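PDB 3I4T: diphthine synthase from Entamoeba histolytica, which probably methylates the modified histidine of elongation factor 2 with S-adenosylmethionine, as a diphthine synthase of the tetrapyrrole methylase family. Local coordinates for residues Tyr146-Thr151 and Cys268-Ala273. Residues are numbered along the deposited sequence; the frame is centred on the assembly and turned at random.
Sequences YRFGQT and CLLIPA
With CG opposite its carbonyl carbon (chi1 -62°) and the chain bent at chi3, Arg147 carries its guanidinium to the methyl of Ala273. Arg147 NH2 lies 3.4 Å from Ala273 CB, approaching obliquely. The CB bond of Phe148 runs alongside 268-273 rather than at it, but at chi1 -84° the end of the ring comes nearer. Phe148 CE2 lies 4.1 Å from Leu270 CD2, and the two side chains cross at about a right angle. Leu270 belongs to strand 267-271 of the mixed sheet and Ala273 to the chain just after it, while 146-151 is the loop leading into strand 152-154 of the same sheet. His179, just before strand 180-187, is common to both sides: its ring packs edge-to-face with Phe148, and its ND1 accepts a hydrogen bond from Ala273 N. The Arg147 charge is met beyond the two segments, by a salt bridge from NH1 to Glu280 and hydrogen bonds from NH2 to the carbonyls of Asn177 and Gln275. Between 146-151 and 268-273 themselves the contact is therefore small and purely van der Waals, with the polar grip on Arg147 supplied by residues outside the two segments.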
# COMPACT_ATOMS: atom_id res chain seq x y z
N TYR A 146 3.81 6.89 6.54
CA TYR A 146 2.80 7.84 7.01
C TYR A 146 3.17 9.25 6.61
O TYR A 146 2.31 10.10 6.49
CB TYR A 146 2.63 7.80 8.53
CG TYR A 146 2.17 6.47 9.07
CD1 TYR A 146 1.63 5.48 8.23
CD2 TYR A 146 2.26 6.19 10.44
CE1 TYR A 146 1.22 4.26 8.74
CE2 TYR A 146 1.85 4.97 10.97
CZ TYR A 146 1.33 4.01 10.11
OH TYR A 146 0.92 2.80 10.62
N ARG A 147 4.47 9.49 6.41
CA ARG A 147 4.92 10.81 6.00
C ARG A 147 4.81 11.10 4.50
O ARG A 147 5.15 12.18 4.07
CB ARG A 147 6.34 11.07 6.52
CG ARG A 147 6.45 11.05 8.06
CD ARG A 147 7.76 11.67 8.52
NE ARG A 147 7.94 12.97 7.88
CZ ARG A 147 9.09 13.62 7.76
NH1 ARG A 147 10.23 13.11 8.23
NH2 ARG A 147 9.11 14.80 7.15
N PHE A 148 4.34 10.15 3.70
CA PHE A 148 4.11 10.39 2.27
C PHE A 148 2.86 11.23 2.00
O PHE A 148 1.76 10.91 2.49
CB PHE A 148 4.09 9.08 1.46
CG PHE A 148 5.47 8.61 1.08
CD1 PHE A 148 6.28 7.95 2.00
CD2 PHE A 148 5.99 8.90 -0.17
CE1 PHE A 148 7.57 7.55 1.68
CE2 PHE A 148 7.28 8.51 -0.50
CZ PHE A 148 8.07 7.84 0.42
N GLY A 149 3.05 12.31 1.25
CA GLY A 149 1.97 13.19 0.81
C GLY A 149 1.34 12.57 -0.42
O GLY A 149 1.39 11.34 -0.57
N GLN A 150 0.76 13.39 -1.31
CA GLN A 150 0.12 12.83 -2.50
C GLN A 150 1.12 12.32 -3.55
O GLN A 150 2.23 12.85 -3.70
CB GLN A 150 -0.93 13.76 -3.09
CG GLN A 150 -0.48 14.87 -4.03
CD GLN A 150 -1.63 15.81 -4.40
OE1 GLN A 150 -2.63 15.38 -5.00
NE2 GLN A 150 -1.50 17.08 -4.05
N THR A 151 0.71 11.25 -4.23
CA THR A 151 1.52 10.57 -5.24
C THR A 151 1.41 11.32 -6.56
O THR A 151 0.33 11.82 -6.92
CB THR A 151 1.07 9.11 -5.37
OG1 THR A 151 1.03 8.50 -4.07
CG2 THR A 151 1.97 8.30 -6.30
N CYS A 268 11.03 3.97 -10.07
CA CYS A 268 10.36 5.12 -9.49
C CYS A 268 11.31 5.92 -8.60
O CYS A 268 12.39 5.44 -8.25
CB CYS A 268 9.11 4.72 -8.69
SG CYS A 268 9.48 3.75 -7.23
N LEU A 269 10.88 7.12 -8.23
CA LEU A 269 11.69 8.07 -7.50
C LEU A 269 11.00 8.50 -6.22
O LEU A 269 9.78 8.69 -6.19
CB LEU A 269 11.93 9.30 -8.38
CG LEU A 269 12.91 10.35 -7.88
CD1 LEU A 269 14.31 9.79 -7.82
CD2 LEU A 269 12.86 11.56 -8.77
N LEU A 270 11.78 8.65 -5.15
CA LEU A 270 11.26 9.22 -3.91
C LEU A 270 11.94 10.54 -3.62
O LEU A 270 13.18 10.63 -3.58
CB LEU A 270 11.44 8.26 -2.74
CG LEU A 270 11.06 6.79 -2.90
CD1 LEU A 270 11.32 6.06 -1.59
CD2 LEU A 270 9.62 6.60 -3.34
N ILE A 271 11.13 11.57 -3.44
CA ILE A 271 11.63 12.86 -3.07
C ILE A 271 11.26 13.12 -1.61
O ILE A 271 10.11 13.46 -1.31
CB ILE A 271 11.09 13.99 -3.98
CG1 ILE A 271 11.39 13.67 -5.46
CG2 ILE A 271 11.70 15.34 -3.57
CD1 ILE A 271 10.73 14.64 -6.45
N PRO A 272 12.23 12.94 -0.70
CA PRO A 272 12.01 13.11 0.74
C PRO A 272 11.54 14.52 1.06
O PRO A 272 11.84 15.44 0.32
CB PRO A 272 13.40 12.89 1.34
CG PRO A 272 14.14 12.06 0.33
CD PRO A 272 13.60 12.46 -1.01
N ALA A 273 10.81 14.68 2.17
CA ALA A 273 10.53 16.02 2.73
C ALA A 273 11.83 16.78 3.06
O ALA A 273 12.87 16.15 3.24
CB ALA A 273 9.66 15.89 3.99